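PDB 3JQ0: SusD superfamily protein from Bacteroides vulgatus ATCC 8482, which probably binds nutrients, most likely glycans, at the bacterial outer membrane as a member of the SusD family. Local coordinates for residues N29-L32 / L33-R37; G259-R262 / M263-P267; E384-N387 / A388-R392; G395-Y398 / F399-K403. One frame throughout, in Å; residues are numbered along the deposited sequence.

Interaction 1. Residues N29-L32 / L33-R37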
# COMPACT_ATOMS: atom_id res chain seq x y z
N ASN A 29 7.63 -1.47 -6.18
CA ASN A 29 8.49 -1.37 -5.00
C ASN A 29 7.74 -0.89 -3.77
O ASN A 29 8.02 -1.38 -2.67
CB ASN A 29 9.69 -0.49 -5.26
CG ASN A 29 10.77 -1.15 -6.07
OD1 ASN A 29 10.75 -2.35 -6.31
ND2 ASN A 29 11.76 -0.35 -6.46
N PHE A 30 6.79 0.02 -3.90
CA PHE A 30 6.02 0.46 -2.73
C PHE A 30 5.24 -0.70 -2.16
O PHE A 30 5.13 -0.84 -0.94
CB PHE A 30 5.08 1.64 -3.07
CG PHE A 30 5.78 2.86 -3.60
CD1 PHE A 30 7.07 3.24 -3.19
CD2 PHE A 30 5.14 3.69 -4.52
CE1 PHE A 30 7.69 4.37 -3.71
CE2 PHE A 30 5.76 4.82 -5.03
CZ PHE A 30 7.05 5.14 -4.65
N PHE A 31 4.64 -1.54 -3.01
CA PHE A 31 4.01 -2.76 -2.57
C PHE A 31 4.97 -3.66 -1.81
O PHE A 31 4.68 -4.12 -0.71
CB PHE A 31 3.35 -3.49 -3.73
CG PHE A 31 2.97 -4.91 -3.44
CD1 PHE A 31 1.88 -5.23 -2.62
CD2 PHE A 31 3.76 -5.94 -3.95
CE1 PHE A 31 1.59 -6.58 -2.39
CE2 PHE A 31 3.47 -7.27 -3.70
CZ PHE A 31 2.39 -7.58 -2.91
N LEU A 32 6.13 -3.93 -2.43
CA LEU A 32 7.08 -4.84 -1.82
C LEU A 32 7.57 -4.36 -0.47
O LEU A 32 7.78 -5.17 0.45
CB LEU A 32 8.30 -5.06 -2.73
CG LEU A 32 8.06 -5.82 -4.07
CD1 LEU A 32 9.41 -5.88 -4.81
CD2 LEU A 32 7.42 -7.17 -3.86
N LEU A 33 7.82 -3.05 -0.35
CA LEU A 33 8.30 -2.50 0.90
C LEU A 33 7.23 -2.55 1.97
O LEU A 33 7.56 -2.72 3.16
CB LEU A 33 8.74 -1.03 0.69
CG LEU A 33 10.01 -0.86 -0.14
CD1 LEU A 33 10.24 0.62 -0.40
CD2 LEU A 33 11.21 -1.47 0.57
N GLY A 34 5.95 -2.42 1.60
CA GLY A 34 4.92 -2.24 2.59
C GLY A 34 4.11 -3.45 2.98
O GLY A 34 3.37 -3.37 3.97
N GLU A 35 4.27 -4.60 2.28
CA GLU A 35 3.37 -5.74 2.49
C GLU A 35 4.01 -7.12 2.66
O GLU A 35 3.76 -7.75 3.69
CB GLU A 35 2.21 -5.70 1.51
CG GLU A 35 1.30 -6.88 1.54
CD GLU A 35 0.04 -6.71 0.71
OE1 GLU A 35 -0.41 -5.56 0.53
OE2 GLU A 35 -0.53 -7.73 0.24
N PRO A 36 4.76 -7.65 1.68
CA PRO A 36 5.07 -9.09 1.71
C PRO A 36 6.01 -9.61 2.77
O PRO A 36 6.10 -10.84 2.88
CB PRO A 36 5.58 -9.40 0.30
CG PRO A 36 5.09 -8.30 -0.54
CD PRO A 36 5.06 -7.10 0.35
N ARG A 37 6.69 -8.76 3.54
CA ARG A 37 7.45 -9.28 4.69
C ARG A 37 6.59 -9.71 5.88
O ARG A 37 7.12 -10.30 6.81
CB ARG A 37 8.52 -8.27 5.11
CG ARG A 37 9.64 -8.10 4.13
CD ARG A 37 10.73 -7.17 4.58
NE ARG A 37 11.38 -7.74 5.74
CZ ARG A 37 12.31 -7.13 6.46
NH1 ARG A 37 12.75 -5.94 6.13
NH2 ARG A 37 12.85 -7.76 7.51
O HOH W 1 7.24 -5.90 3.12
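Leu-33 N closes the last regular turn of helix 27-34 on Asn-29 O, at 2.9 Å with an N-H...O angle of 160°. After it the backbone bonding frays: Gly-34 N makes weak hydrogen bonds to both Phe-30 O and Phe-31 O, and Glu-35 N, where helical angles are lost, reaches Phe-31 O weakly at 3.1 Å. A water donates to Leu-32 O (2.8 Å) and accepts from Arg-37 N (2.9 Å).

The packing centres on the Phe-31 ring. With its CG anti to the backbone N (chi1 166°), the ring swings along the helix toward the chain that leaves it. Pro-36 CD lies over one face, toward the rim, and Pro-36 CG comes to 3.7 Å from Phe-31 CZ. The Glu-35 carboxylate, its plane turned 69° from the ring, brings CD to 3.5 Å from Phe-31 CE1; its oxygens are held by Tyr-41 OH and by the backbone N of Phe-444 and Gly-446.

Buried near the middle of the chain, this helix end is flanked by helix 97-122, which meets Phe-30 and Leu-33, by helix 448-455 beside Leu-33 and Arg-37, and by strand 41-43, whose Tyr-41 touches Phe-31 and Pro-36.

Interaction 2. Residues G259-R262 / M263-P267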
# COMPACT_ATOMS: atom_id res chain seq x y z
N GLY A 259 3.77 -4.40 -15.04
CA GLY A 259 3.66 -5.81 -15.37
C GLY A 259 3.87 -6.76 -14.20
O GLY A 259 3.59 -7.94 -14.37
N TYR A 260 4.38 -6.26 -13.08
CA TYR A 260 4.73 -7.11 -11.95
C TYR A 260 3.54 -7.57 -11.13
O TYR A 260 3.70 -8.43 -10.28
CB TYR A 260 5.82 -6.45 -11.08
CG TYR A 260 7.15 -6.33 -11.81
CD1 TYR A 260 7.96 -7.46 -11.99
CD2 TYR A 260 7.56 -5.15 -12.37
CE1 TYR A 260 9.18 -7.37 -12.71
CE2 TYR A 260 8.79 -5.05 -13.07
CZ TYR A 260 9.56 -6.18 -13.26
OH TYR A 260 10.75 -6.11 -13.95
N TYR A 261 2.36 -6.99 -11.34
CA TYR A 261 1.12 -7.54 -10.72
C TYR A 261 0.77 -8.84 -11.42
O TYR A 261 0.74 -9.93 -10.83
CB TYR A 261 0.01 -6.51 -10.73
CG TYR A 261 -1.27 -6.99 -10.11
CD1 TYR A 261 -1.40 -6.99 -8.72
CD2 TYR A 261 -2.32 -7.45 -10.85
CE1 TYR A 261 -2.54 -7.39 -8.08
CE2 TYR A 261 -3.49 -7.89 -10.21
CZ TYR A 261 -3.58 -7.83 -8.79
OH TYR A 261 -4.74 -8.21 -8.13
N ARG A 262 0.57 -8.74 -12.73
CA ARG A 262 0.31 -9.90 -13.58
C ARG A 262 1.39 -10.97 -13.40
O ARG A 262 1.08 -12.16 -13.33
CB ARG A 262 0.31 -9.42 -15.04
CG ARG A 262 0.20 -10.51 -16.08
CD ARG A 262 -0.03 -9.98 -17.46
NE ARG A 262 0.93 -8.97 -17.83
CZ ARG A 262 2.11 -9.18 -18.39
NH1 ARG A 262 2.48 -10.40 -18.73
NH2 ARG A 262 2.93 -8.17 -18.65
N MSE A 263 2.65 -10.54 -13.36
CA MSE A 263 3.76 -11.49 -13.40
C MSE A 263 4.27 -11.92 -12.02
O MSE A 263 5.23 -12.71 -11.96
CB MSE A 263 4.91 -10.95 -14.24
CG MSE A 263 4.56 -10.84 -15.72
SE MSE A 263 4.25 -12.55 -16.57
CE MSE A 263 6.08 -13.22 -16.53
N ARG A 264 3.62 -11.49 -10.94
CA ARG A 264 3.96 -11.99 -9.61
C ARG A 264 2.79 -12.55 -8.81
O ARG A 264 3.05 -13.31 -7.87
CB ARG A 264 4.73 -10.93 -8.79
CG ARG A 264 6.03 -10.47 -9.42
CD ARG A 264 7.12 -11.47 -9.27
NE ARG A 264 8.36 -11.10 -9.94
CZ ARG A 264 8.75 -11.51 -11.13
NH1 ARG A 264 8.00 -12.22 -11.93
NH2 ARG A 264 10.00 -11.20 -11.53
N LEU A 265 1.55 -12.14 -9.09
CA LEU A 265 0.42 -12.48 -8.24
C LEU A 265 -0.71 -13.24 -8.94
O LEU A 265 -1.66 -13.59 -8.27
CB LEU A 265 -0.17 -11.20 -7.60
CG LEU A 265 0.68 -10.60 -6.49
CD1 LEU A 265 0.09 -9.27 -6.02
CD2 LEU A 265 0.78 -11.55 -5.33
N ILE A 266 -0.66 -13.44 -10.27
CA ILE A 266 -1.84 -13.90 -11.01
C ILE A 266 -1.62 -15.32 -11.54
O ILE A 266 -0.51 -15.68 -11.94
CB ILE A 266 -2.14 -12.87 -12.15
CG1 ILE A 266 -2.58 -11.54 -11.56
CG2 ILE A 266 -3.14 -13.38 -13.22
CD1 ILE A 266 -3.86 -11.57 -10.74
N PRO A 267 -2.68 -16.16 -11.54
CA PRO A 267 -2.54 -17.55 -12.02
C PRO A 267 -2.35 -17.63 -13.52
O PRO A 267 -2.80 -16.78 -14.28
CB PRO A 267 -3.90 -18.17 -11.65
CG PRO A 267 -4.86 -16.99 -11.67
CD PRO A 267 -4.04 -15.89 -11.06
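Tyr-261 O takes two backbone hydrogen bonds as the chain winds into the short helix 262-265. Leu-265 N approaches nearly in line with the carbonyl (2.9 Å), whereas Arg-264 N, at 3.3 Å from the same Tyr-261 O, comes from above the carbonyl plane. Two residues earlier, Met-263 N bonds to Gly-259 O at 2.9 Å. These bonds make a single tight turn rather than a long helix.

Apolar packing lies on the buried side. A chi1 of -180° sets the Tyr-261 ring beside its own carbonyl carbon and so brings it onto the residues that follow: Leu-265 CD1 lies 3.8 Å from Tyr-261 CE1 and Ile-266 CD1 3.7 Å from Tyr-261 CE2, both approaching obliquely. Trp-257 meets the same ring edge-to-face.

Two arginines carry the outer side. Selenomethionine Met-263 runs alongside Arg-262, setting CG over one guanidinium face and SE 3.5 Å from Arg-262 NH1, while Arg-262 NE forms a salt bridge with Glu-255. In the modelled conformer of Tyr-260, its ring edge lies loosely against one guanidinium face of Arg-264, the planes 71° apart and Arg-264 NH2 4.1 Å from Tyr-260 CE1. Arg-264 NH1 donates to Met-263 O at 2.8 Å.

The chemistry is thus divided: aromatic and aliphatic groups seal the turn against the protein, while Arg-262 and Arg-264 each use a guanidinium nitrogen in a polar bond.

Interaction 3. Residues E384-N387 / A388-R392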
# COMPACT_ATOMS: atom_id res chain seq x y z
N GLU A 384 -16.43 5.06 15.63
CA GLU A 384 -17.08 5.61 14.42
C GLU A 384 -16.31 5.26 13.17
O GLU A 384 -16.87 4.91 12.14
CB GLU A 384 -17.23 7.12 14.47
CG GLU A 384 -18.19 7.69 13.39
CD GLU A 384 -18.13 9.21 13.31
OE1 GLU A 384 -18.14 9.88 14.38
OE2 GLU A 384 -17.98 9.74 12.18
N GLU A 385 -15.01 5.45 13.22
CA GLU A 385 -14.14 5.20 12.09
C GLU A 385 -14.11 3.71 11.71
O GLU A 385 -14.28 3.34 10.53
CB GLU A 385 -12.71 5.66 12.37
CG GLU A 385 -12.50 7.13 12.46
CD GLU A 385 -12.92 7.76 13.78
OE1 GLU A 385 -13.10 7.03 14.76
OE2 GLU A 385 -12.99 8.99 13.82
N ILE A 386 -13.97 2.86 12.70
CA ILE A 386 -13.93 1.43 12.44
C ILE A 386 -15.26 0.98 11.83
O ILE A 386 -15.29 0.25 10.85
CB ILE A 386 -13.58 0.60 13.71
CG1 ILE A 386 -12.20 0.99 14.25
CG2 ILE A 386 -13.70 -0.88 13.43
CD1 ILE A 386 -11.86 0.40 15.60
N ASN A 387 -16.37 1.40 12.44
CA ASN A 387 -17.67 0.97 11.96
C ASN A 387 -18.07 1.60 10.64
O ASN A 387 -18.85 0.97 9.92
CB ASN A 387 -18.75 1.12 13.04
CG ASN A 387 -18.67 0.02 14.04
OD1 ASN A 387 -18.21 -1.07 13.75
ND2 ASN A 387 -19.14 0.27 15.28
N ALA A 388 -17.55 2.78 10.27
CA ALA A 388 -17.84 3.32 8.93
C ALA A 388 -17.23 2.36 7.89
O ALA A 388 -17.87 2.06 6.88
CB ALA A 388 -17.24 4.73 8.79
N VAL A 389 -16.01 1.91 8.11
CA VAL A 389 -15.33 0.99 7.22
C VAL A 389 -16.04 -0.37 7.20
O VAL A 389 -16.28 -0.97 6.12
CB VAL A 389 -13.85 0.90 7.51
CG1 VAL A 389 -13.18 -0.16 6.63
CG2 VAL A 389 -13.18 2.24 7.33
N ARG A 390 -16.41 -0.90 8.37
CA ARG A 390 -17.13 -2.16 8.42
C ARG A 390 -18.49 -2.10 7.75
O ARG A 390 -18.88 -3.01 7.03
CB ARG A 390 -17.28 -2.68 9.86
CG ARG A 390 -15.98 -3.05 10.52
CD ARG A 390 -16.15 -3.65 11.89
NE ARG A 390 -14.86 -4.06 12.42
CZ ARG A 390 -14.69 -4.70 13.56
NH1 ARG A 390 -15.74 -5.04 14.30
NH2 ARG A 390 -13.49 -4.95 14.03
N GLU A 391 -19.23 -1.01 7.99
CA GLU A 391 -20.55 -0.90 7.39
C GLU A 391 -20.44 -0.96 5.87
O GLU A 391 -21.27 -1.56 5.18
CB GLU A 391 -21.25 0.38 7.86
CG GLU A 391 -22.62 0.54 7.25
CD GLU A 391 -23.45 1.69 7.82
OE1 GLU A 391 -23.07 2.25 8.86
OE2 GLU A 391 -24.52 2.00 7.26
N ARG A 392 -19.41 -0.31 5.30
CA ARG A 392 -19.20 -0.35 3.85
C ARG A 392 -18.89 -1.78 3.40
O ARG A 392 -19.32 -2.19 2.33
CB ARG A 392 -18.15 0.65 3.45
CG ARG A 392 -18.00 0.81 1.92
CD ARG A 392 -16.94 -0.09 1.26
NE ARG A 392 -15.58 0.16 1.70
CZ ARG A 392 -14.87 1.22 1.33
NH1 ARG A 392 -15.38 2.14 0.52
NH2 ARG A 392 -13.65 1.38 1.78
O HOH W 2 -21.35 2.62 11.01
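The guanidinium of Arg-390 has the methyl CG2 of Ile-386 over one face, 3.5 Å from NE. At its edges the nitrogens turn outward to acids of the surrounding chain: NE forms a salt bridge with Glu-437 and NH2 another with Asp-426. The Asn-387 amide stands at 65° to the guanidinium, and its OD1 lies 3.8 Å from Arg-390 CD while accepting a hydrogen bond from Tyr-408 N.

This is the i to i+4 packing of a regular alpha-helix, helix 383-394, in the helical part of a SusD-family protein, whose sequence family belongs to the TPR clan. Arg-390 N bonds to Ile-386 O at 3.0 Å and Ala-388 N to Glu-384 O at 2.9 Å; the intervening bond from Val-389 N to Glu-385 O is longer and weak.

Ile-386 and Arg-390 run side by side. The arginine leaves the backbone with CG anti to the carbonyl carbon (chi1 -65°) and stays extended as far as NE, which brings NE and the guanidinium over the isoleucine methyl CG2. A methionine in its place would probably leave Glu-437 and Asp-426 without their positive mate inside a largely buried setting. Helix 430-441 packs against this side through Ile-434, and helix 364-377 meets Glu-385 and Ala-388.

On the partly exposed side, Glu-391 OE2 is hydrogen-bonded to Ser-396 OG. Asn-387 O accepts from Glu-391 N at 2.8 Å and also, weakly, from a water that donates its other hydrogen to Glu-391 OE1, 2.8 Å away.

Interaction 4. Residues G395-Y398 / F399-K403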
# COMPACT_ATOMS: atom_id res chain seq x y z
N GLY A 395 -22.08 -3.89 3.89
CA GLY A 395 -23.25 -3.16 3.39
C GLY A 395 -24.17 -2.79 4.52
O GLY A 395 -24.33 -3.56 5.47
N SER A 396 -24.81 -1.64 4.40
CA SER A 396 -25.65 -1.18 5.46
C SER A 396 -26.74 -2.16 5.88
O SER A 396 -27.05 -2.27 7.07
CB SER A 396 -26.33 0.17 5.08
OG SER A 396 -25.36 1.17 4.90
N LYS A 397 -27.39 -2.82 4.93
CA LYS A 397 -28.48 -3.70 5.29
C LYS A 397 -28.02 -4.81 6.25
O LYS A 397 -28.58 -5.00 7.34
CB LYS A 397 -29.14 -4.30 4.04
CG LYS A 397 -30.35 -5.15 4.34
CD LYS A 397 -30.95 -5.77 3.09
CE LYS A 397 -32.16 -6.65 3.37
NZ LYS A 397 -33.25 -5.64 3.47
N TYR A 398 -27.01 -5.55 5.85
CA TYR A 398 -26.50 -6.62 6.67
C TYR A 398 -25.88 -6.09 7.93
O TYR A 398 -26.08 -6.65 9.01
CB TYR A 398 -25.49 -7.44 5.87
CG TYR A 398 -25.03 -8.67 6.57
CD1 TYR A 398 -23.97 -8.63 7.47
CD2 TYR A 398 -25.66 -9.88 6.38
CE1 TYR A 398 -23.58 -9.78 8.17
CE2 TYR A 398 -25.27 -11.04 7.04
CZ TYR A 398 -24.24 -10.98 7.93
OH TYR A 398 -23.86 -12.12 8.59
N PHE A 399 -25.11 -5.03 7.84
CA PHE A 399 -24.44 -4.45 9.02
C PHE A 399 -25.48 -4.12 10.09
O PHE A 399 -25.32 -4.48 11.26
CB PHE A 399 -23.67 -3.23 8.59
CG PHE A 399 -22.91 -2.58 9.70
CD1 PHE A 399 -21.68 -3.04 10.07
CD2 PHE A 399 -23.46 -1.50 10.39
CE1 PHE A 399 -20.98 -2.43 11.18
CE2 PHE A 399 -22.80 -0.87 11.45
CZ PHE A 399 -21.57 -1.31 11.80
N ASN A 400 -26.53 -3.43 9.70
CA ASN A 400 -27.55 -3.00 10.66
C ASN A 400 -28.31 -4.13 11.29
O ASN A 400 -28.85 -3.95 12.38
CB ASN A 400 -28.50 -1.99 10.00
CG ASN A 400 -27.83 -0.61 9.77
OD1 ASN A 400 -26.85 -0.27 10.42
ND2 ASN A 400 -28.35 0.17 8.79
N GLU A 401 -28.38 -5.28 10.62
CA GLU A 401 -29.06 -6.44 11.12
C GLU A 401 -28.14 -7.28 12.01
O GLU A 401 -28.62 -8.17 12.72
CB GLU A 401 -29.51 -7.34 9.95
CG GLU A 401 -30.59 -6.90 9.00
CD GLU A 401 -30.64 -7.72 7.58
OE1 GLU A 401 -29.63 -8.40 7.01
OE2 GLU A 401 -31.75 -7.61 6.96
N HIS A 402 -26.82 -7.08 11.92
CA HIS A 402 -25.87 -7.97 12.59
C HIS A 402 -24.83 -7.23 13.43
O HIS A 402 -23.72 -7.75 13.65
CB HIS A 402 -25.16 -8.89 11.57
CG HIS A 402 -26.10 -9.81 10.88
ND1 HIS A 402 -26.51 -11.02 11.40
CD2 HIS A 402 -26.77 -9.64 9.73
CE1 HIS A 402 -27.37 -11.57 10.56
NE2 HIS A 402 -27.54 -10.77 9.54
N LYS A 403 -25.19 -6.06 13.96
CA LYS A 403 -24.26 -5.29 14.76
C LYS A 403 -23.72 -6.08 15.96
O LYS A 403 -22.54 -5.91 16.30
CB LYS A 403 -24.84 -3.96 15.26
CG LYS A 403 -25.11 -2.97 14.21
CD LYS A 403 -25.84 -1.71 14.76
CE LYS A 403 -25.95 -0.63 13.69
NZ LYS A 403 -26.90 0.42 14.17
O HOH W 3 -33.01 -5.14 6.59
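Phe-399 N donates to Gly-395 O at 2.9 Å and Asn-400 N to Ser-396 O at the same length, both bonds fairly straight. Glu-401 N is shared less well, bonding weakly to Lys-397 O and Tyr-398 O as the short helix 396-401 runs out. On the outside, Lys-397 NZ and Glu-401 OE2 stand 4.3 Å apart, too far for a salt bridge; a water joins them, accepting from Lys-397 NZ and donating to Glu-401 OE2 at 2.8 Å.

The packing is an offset stack of Tyr-398 on His-402, centroids 3.9 Å apart and planes 21° from parallel. His-402 CD2 sits above the middle of the tyrosine ring, 3.4 Å from Tyr-398 CZ, and the carbonyl oxygen of Tyr-398 lies in plane at the imidazole edge. With tyrosine CG anti to its own amide nitrogen (chi1 -174°), the ring trails along the helix and under the histidine, whose ND1 is tied to Glu-405. Leucine in place of Tyr-398 would probably cost the imidazole its flat stacking partner and leave that face less well covered.

Gly-395, with positive phi, ends helix 383-394 and occupies the N-cap position of helix 396-401, as His-402 does for helix 403-406: two short helices following a longer one, with tight breaks between.

Interaction 1 is the most deeply buried of the four, close to the centre of the chain, and interaction 4 the most exposed; interactions 2 and 3 are intermediate. Interactions 1 and 2 meet, Phe-31 CZ lying 4.2 Å from Leu-265 CD1, which joins two helix ends far apart in sequence. Interactions 3 and 4 sit on consecutive helices and touch more broadly: Phe-399 packs on Asn-387, Arg-390 and Glu-391, and Ser-396 OG probably bonds to Glu-391. The two pairs do not touch each other. Chemistry follows position, from an aromatic ring against proline inside, through arginines lying along neighbouring side chains, to a stacked pair and a water-bridged charge pair outside.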